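Local coordinates for high affinity transport system protein p37 (Mycoplasma hyorhinis, PDB 3EKI), which binds thiamine diphosphate outside the cell membrane as the probable substrate-binding lipoprotein of a high-affinity transport system, at residues L120-N125 with G346-S351; M218-G223 with E330-L335. All coordinates share one frame; numbering follows the deposited sequence.

Contact 1 (L120-N125 with G346-S351). With CA (calcium ion), chain D.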
loop_
_atom_site.group_PDB
_atom_site.type_symbol
_atom_site.label_atom_id
_atom_site.label_comp_id
_atom_site.label_asym_id
_atom_site.label_seq_id
_atom_site.Cartn_x
_atom_site.Cartn_y
_atom_site.Cartn_z
ATOM N N LEU A 120 -20.878 0.426 -12.011
ATOM C CA LEU A 120 -19.643 0.593 -11.244
ATOM C C LEU A 120 -18.914 1.833 -11.762
ATOM O O LEU A 120 -18.416 1.875 -12.885
ATOM C CB LEU A 120 -18.722 -0.623 -11.332
ATOM C CG LEU A 120 -17.353 -0.443 -10.663
ATOM C CD1 LEU A 120 -17.517 -0.291 -9.161
ATOM C CD2 LEU A 120 -16.466 -1.624 -11.016
ATOM N N ASP A 121 -18.883 2.863 -10.933
ATOM C CA ASP A 121 -18.424 4.180 -11.358
ATOM C C ASP A 121 -17.027 4.574 -10.884
ATOM O O ASP A 121 -16.381 5.414 -11.523
ATOM C CB ASP A 121 -19.428 5.219 -10.848
ATOM C CG ASP A 121 -20.862 4.927 -11.264
ATOM O OD1 ASP A 121 -21.696 4.546 -10.424
ATOM O OD2 ASP A 121 -21.130 4.985 -12.487
ATOM N N PHE A 122 -16.575 4.017 -9.764
ATOM C CA PHE A 122 -15.326 4.487 -9.184
ATOM C C PHE A 122 -14.751 3.425 -8.264
ATOM O O PHE A 122 -15.456 2.627 -7.659
ATOM C CB PHE A 122 -15.589 5.763 -8.397
ATOM C CG PHE A 122 -14.502 6.383 -7.564
ATOM C CD1 PHE A 122 -13.673 7.343 -8.103
ATOM C CD2 PHE A 122 -14.344 5.996 -6.240
ATOM C CE1 PHE A 122 -12.674 7.918 -7.325
ATOM C CE2 PHE A 122 -13.344 6.550 -5.454
ATOM C CZ PHE A 122 -12.547 7.518 -6.027
ATOM N N GLY A 123 -13.427 3.469 -8.154
ATOM C CA GLY A 123 -12.806 2.702 -7.058
ATOM C C GLY A 123 -11.402 3.191 -6.800
ATOM O O GLY A 123 -10.881 4.050 -7.507
ATOM N N ILE A 124 -10.760 2.686 -5.741
ATOM C CA ILE A 124 -9.423 3.130 -5.358
ATOM C C ILE A 124 -8.447 1.954 -5.474
ATOM O O ILE A 124 -8.777 0.890 -4.941
ATOM C CB ILE A 124 -9.448 3.726 -3.947
ATOM C CG1 ILE A 124 -10.426 4.897 -3.855
ATOM C CG2 ILE A 124 -8.043 4.109 -3.527
ATOM C CD1 ILE A 124 -10.690 5.421 -2.458
ATOM N N ASN A 125 -7.367 2.182 -6.212
ATOM C CA ASN A 125 -6.457 1.141 -6.643
ATOM C C ASN A 125 -5.019 1.472 -6.272
ATOM O O ASN A 125 -4.643 2.625 -6.223
ATOM C CB ASN A 125 -6.503 0.929 -8.170
ATOM C CG ASN A 125 -6.135 -0.473 -8.590
ATOM O OD1 ASN A 125 -6.980 -1.365 -8.630
ATOM N ND2 ASN A 125 -4.877 -0.757 -8.926
ATOM N N GLY A 346 -7.684 6.945 -6.768
ATOM C CA GLY A 346 -9.092 6.793 -7.119
ATOM C C GLY A 346 -9.284 7.104 -8.600
ATOM O O GLY A 346 -8.820 8.108 -9.126
ATOM N N VAL A 347 -9.977 6.173 -9.229
ATOM C CA VAL A 347 -10.153 6.160 -10.662
ATOM C C VAL A 347 -11.611 5.982 -11.027
ATOM O O VAL A 347 -12.338 5.193 -10.431
ATOM C CB VAL A 347 -9.240 5.059 -11.240
ATOM C CG1 VAL A 347 -9.566 3.686 -10.681
ATOM C CG2 VAL A 347 -9.348 5.089 -12.750
ATOM N N PHE A 348 -12.053 6.754 -12.025
ATOM C CA PHE A 348 -13.402 6.733 -12.539
ATOM C C PHE A 348 -13.540 5.996 -13.862
ATOM O O PHE A 348 -12.585 6.026 -14.642
ATOM C CB PHE A 348 -13.927 8.156 -12.841
ATOM C CG PHE A 348 -14.290 8.941 -11.603
ATOM C CD1 PHE A 348 -15.518 8.739 -11.004
ATOM C CD2 PHE A 348 -13.397 9.867 -11.094
ATOM C CE1 PHE A 348 -15.851 9.471 -9.875
ATOM C CE2 PHE A 348 -13.712 10.572 -9.947
ATOM C CZ PHE A 348 -14.930 10.348 -9.349
ATOM N N ARG A 349 -14.684 5.382 -14.094
ATOM C CA ARG A 349 -15.048 5.035 -15.470
ATOM C C ARG A 349 -15.113 6.345 -16.267
ATOM O O ARG A 349 -15.386 7.433 -15.760
ATOM C CB ARG A 349 -16.309 4.200 -15.566
ATOM C CG ARG A 349 -17.563 4.918 -15.105
ATOM C CD ARG A 349 -18.844 4.124 -15.311
ATOM N NE ARG A 349 -20.014 4.928 -14.948
ATOM C CZ ARG A 349 -20.717 5.744 -15.699
ATOM N NH1 ARG A 349 -20.399 5.928 -16.971
ATOM N NH2 ARG A 349 -21.755 6.396 -15.178
ATOM N N LYS A 350 -14.786 6.248 -17.555
ATOM C CA LYS A 350 -14.474 7.406 -18.362
ATOM C C LYS A 350 -15.660 8.351 -18.549
ATOM O O LYS A 350 -15.449 9.564 -18.630
ATOM C CB LYS A 350 -13.976 6.953 -19.740
ATOM C CG LYS A 350 -13.016 7.925 -20.412
ATOM C CD LYS A 350 -12.724 7.403 -21.816
ATOM C CE LYS A 350 -11.398 7.894 -22.354
ATOM N NZ LYS A 350 -10.718 6.820 -23.134
ATOM N N SER A 351 -16.856 7.790 -18.631
ATOM C CA SER A 351 -18.011 8.627 -18.973
ATOM C C SER A 351 -18.710 9.276 -17.802
ATOM O O SER A 351 -19.742 9.934 -17.991
ATOM C CB SER A 351 -19.023 7.804 -19.806
ATOM O OG SER A 351 -18.420 7.452 -21.053
HETATM CA CA CA D . -23.669 4.653 -11.553
HETATM O O HOH W 1 -24.730 3.322 -9.569
HETATM O O HOH W 2 -26.081 4.420 -12.290
#
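An antiparallel strand pair running up to a calcium site joins Asp121 and Phe122 to Phe348 and Arg349. Asp121 serves two partners at once. Its OD1 binds the calcium ion at 2.3 Å and its OD2 at 2.7 Å, while OD2 also takes a straight hydrogen bond from Arg349 NE (2.7 Å) on its anti lone pair. Asp121 OD2 lies in the plane of the Arg349 guanidinium, and Arg349 NH2 adds a weak bond to the same oxygen. Arg349 suits this place because its chain, extended from CG to NE, runs beside Asp121; its positive charge would be expected to offset part of the carboxylate's negative charge beside the metal. Asp43, Ser45 and Pro118 supply the other protein ligands, and Asp116 pairs with Arg349 NH1.

In this sheet of the periplasmic-binding-protein-like fold, Gly123 and Val347 form the hydrogen-bonded pair, Val347 N giving to Gly123 O at 2.9 Å and Gly123 N to Val347 O at 3.1 Å, and Arg349 N carries the ladder on to Asp121 O. Phe122 and Phe348 share one face, where the edge of Phe122 meets the face of Phe348 (centroids 4.7 Å apart, planes at 53°), Phe122 CD1 sitting over the centre of the Phe348 ring. With CG anti to the backbone N (chi1 173°), the Phe122 ring also reaches across to Gly346 on the partner strand, its CZ lying 3.7 Å from Gly346 CA; a glycine, lacking a side chain, leaves room for it.

Contact 2 (M218-G223 with E330-L335). With CA (calcium ion), chain E.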
loop_
_atom_site.group_PDB
_atom_site.type_symbol
_atom_site.label_atom_id
_atom_site.label_comp_id
_atom_site.label_asym_id
_atom_site.label_seq_id
_atom_site.Cartn_x
_atom_site.Cartn_y
_atom_site.Cartn_z
ATOM N N MET A 218 9.971 -3.086 1.779
ATOM C CA MET A 218 11.154 -3.285 2.629
ATOM C C MET A 218 11.618 -4.717 2.498
ATOM O O MET A 218 10.852 -5.605 2.136
ATOM C CB MET A 218 10.849 -2.961 4.075
ATOM C CG MET A 218 9.862 -3.869 4.757
ATOM S SD MET A 218 9.555 -3.398 6.464
ATOM C CE MET A 218 11.108 -3.821 7.224
ATOM N N ILE A 219 12.890 -4.938 2.795
ATOM C CA ILE A 219 13.463 -6.267 2.809
ATOM C C ILE A 219 13.852 -6.622 4.255
ATOM O O ILE A 219 14.610 -5.851 4.822
ATOM C CB ILE A 219 14.701 -6.375 1.900
ATOM C CG1 ILE A 219 14.371 -6.024 0.442
ATOM C CG2 ILE A 219 15.354 -7.743 1.999
ATOM C CD1 ILE A 219 15.508 -5.985 -0.532
ATOM N N TRP A 220 13.330 -7.730 4.708
ATOM C CA TRP A 220 13.623 -8.334 5.994
ATOM C C TRP A 220 14.646 -9.450 5.836
ATOM O O TRP A 220 14.676 -10.132 4.825
ATOM C CB TRP A 220 12.389 -8.970 6.594
ATOM C CG TRP A 220 11.238 -8.109 6.934
ATOM C CD1 TRP A 220 10.172 -7.799 6.119
ATOM C CD2 TRP A 220 10.996 -7.421 8.168
ATOM N NE1 TRP A 220 9.294 -6.976 6.777
ATOM C CE2 TRP A 220 9.776 -6.727 8.038
ATOM C CE3 TRP A 220 11.698 -7.335 9.379
ATOM C CZ2 TRP A 220 9.228 -5.953 9.052
ATOM C CZ3 TRP A 220 11.134 -6.555 10.376
ATOM C CH2 TRP A 220 9.923 -5.874 10.220
ATOM N N ILE A 221 15.428 -9.645 6.906
ATOM C CA ILE A 221 16.292 -10.798 7.077
ATOM C C ILE A 221 16.038 -11.423 8.441
ATOM O O ILE A 221 15.610 -10.738 9.365
ATOM C CB ILE A 221 17.765 -10.433 6.865
ATOM C CG1 ILE A 221 18.308 -9.409 7.843
ATOM C CG2 ILE A 221 17.944 -9.960 5.402
ATOM C CD1 ILE A 221 19.817 -9.209 7.747
ATOM N N LYS A 222 16.277 -12.743 8.481
ATOM C CA LYS A 222 16.003 -13.492 9.712
ATOM C C LYS A 222 17.066 -14.557 9.906
ATOM O O LYS A 222 17.438 -15.180 8.921
ATOM C CB LYS A 222 14.638 -14.149 9.662
ATOM C CG LYS A 222 14.326 -15.082 10.804
ATOM C CD LYS A 222 13.827 -16.440 10.491
ATOM C CE LYS A 222 14.214 -17.122 9.210
ATOM N NZ LYS A 222 13.662 -18.470 9.072
ATOM N N GLY A 223 17.508 -14.760 11.140
ATOM C CA GLY A 223 18.340 -15.921 11.417
ATOM C C GLY A 223 18.882 -15.861 12.833
ATOM O O GLY A 223 18.589 -14.897 13.534
ATOM N N GLU A 330 16.603 -16.757 17.229
ATOM C CA GLU A 330 16.637 -16.038 15.961
ATOM C C GLU A 330 15.927 -14.703 16.105
ATOM O O GLU A 330 15.131 -14.493 17.010
ATOM C CB GLU A 330 16.008 -16.876 14.843
ATOM C CG GLU A 330 16.680 -18.233 14.731
ATOM C CD GLU A 330 16.285 -19.060 13.534
ATOM O OE1 GLU A 330 15.422 -18.606 12.755
ATOM O OE2 GLU A 330 16.848 -20.173 13.382
ATOM N N LYS A 331 16.237 -13.775 15.216
ATOM C CA LYS A 331 15.655 -12.472 15.155
ATOM C C LYS A 331 15.330 -12.202 13.671
ATOM O O LYS A 331 15.988 -12.682 12.765
ATOM C CB LYS A 331 16.574 -11.347 15.625
ATOM C CG LYS A 331 17.382 -11.528 16.884
ATOM C CD LYS A 331 18.128 -10.248 17.224
ATOM C CE LYS A 331 19.322 -10.030 16.301
ATOM N NZ LYS A 331 20.247 -11.198 16.290
ATOM N N MET A 332 14.328 -11.375 13.485
ATOM C CA MET A 332 13.969 -10.802 12.201
ATOM C C MET A 332 14.194 -9.300 12.241
ATOM O O MET A 332 13.765 -8.627 13.189
ATOM C CB MET A 332 12.501 -11.117 11.976
ATOM C CG MET A 332 11.995 -11.063 10.567
ATOM S SD MET A 332 10.274 -11.649 10.490
ATOM C CE MET A 332 9.764 -10.714 9.043
ATOM N N GLU A 333 14.871 -8.742 11.247
ATOM C CA GLU A 333 15.164 -7.326 11.238
ATOM C C GLU A 333 15.134 -6.770 9.821
ATOM O O GLU A 333 15.270 -7.524 8.857
ATOM C CB GLU A 333 16.534 -7.047 11.868
ATOM C CG GLU A 333 17.693 -7.672 11.128
ATOM C CD GLU A 333 18.974 -7.766 11.952
ATOM O OE1 GLU A 333 20.051 -7.585 11.352
ATOM O OE2 GLU A 333 18.974 -8.020 13.170
ATOM N N ALA A 334 14.970 -5.464 9.733
ATOM C CA ALA A 334 14.982 -4.784 8.461
ATOM C C ALA A 334 16.410 -4.666 7.925
ATOM O O ALA A 334 17.314 -4.261 8.663
ATOM C CB ALA A 334 14.360 -3.405 8.611
ATOM N N LEU A 335 16.576 -4.976 6.650
ATOM C CA LEU A 335 17.841 -4.770 5.953
ATOM C C LEU A 335 17.909 -3.445 5.225
ATOM O O LEU A 335 18.856 -2.657 5.341
ATOM C CB LEU A 335 18.059 -5.940 4.996
ATOM C CG LEU A 335 19.275 -5.811 4.066
ATOM C CD1 LEU A 335 20.549 -5.991 4.842
ATOM C CD2 LEU A 335 19.104 -6.825 2.942
HETATM CA CA CA E . 13.256 -14.675 18.313
HETATM O O HOH W 3 13.396 -20.115 11.228
HETATM O O HOH W 4 14.365 -14.399 20.293
HETATM O O HOH W 5 12.992 -12.355 18.268
#
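Five backbone hydrogen bonds join Ile219, Ile221 and Gly223 to Lys331, Glu333 and Leu335. Ile221 is bonded through both its polar backbone atoms: its N gives to Glu333 O (2.9 Å, 173° at the hydrogen), and its O accepts from Glu333 N (2.8 Å). Gly223 and Lys331 likewise exchange two bonds. Leu335 N completes the ladder on Ile219 O.

These strands are neighbours in a mixed sheet, in which strand 331-337 is outermost and strand 217-223 has strand 304-308 on its other flank. On the face carrying Trp220, two methionines sandwich the indole. Met332 CE makes a CH-pi contact 3.8 Å from the centroid of the five-membered ring, and Met218 CE lies over the opposite face while also touching Ala334 CB at 3.6 Å. Flexible, unbranched thioethers suit such a broad ring, and the small alanine makes room beside it. Trp220 NE1 is satisfied by Ser307 OG.

Lys222 bends at chi2 and chi3, bringing its CD to 3.5 Å from Glu330 OE1. Its NZ remains 4.1 Å from that oxygen, beyond salt-bridge range; water 3 accepts from Lys222 NZ and lies within bonding distance of Glu330 OE1, though other acceptors compete for its protons. The main partners of NZ are backbone carbonyls such as Leu299 O. Glu330 O binds the second calcium ion at 2.3 Å, with Thr326 and Lys327. On the other face, Glu333 lays its aliphatic CG against Ile221 and pairs its carboxylate with Lys232.

Overall arrangement
From the N terminus, past strands 45-51 and 97-103, the chain reaches strand 122-125, then crosses to the other half of the molecule, where strand 217-223 belongs to a mixed sheet. Contact 2 closes the shorter loop when strand 331-337 returns to that sheet, with 106 residues between its segments. The next strand, 345-349, lies back beside strand 122-125, so contact 1 closes a longer loop of 220 residues that encloses the whole of contact 2. The two contacts do not touch: their centres are 38 Å apart, on opposite sides of the chain's centre. Each ties up a different sheet, with thiamine diphosphate bound between them and a separate calcium ion at each.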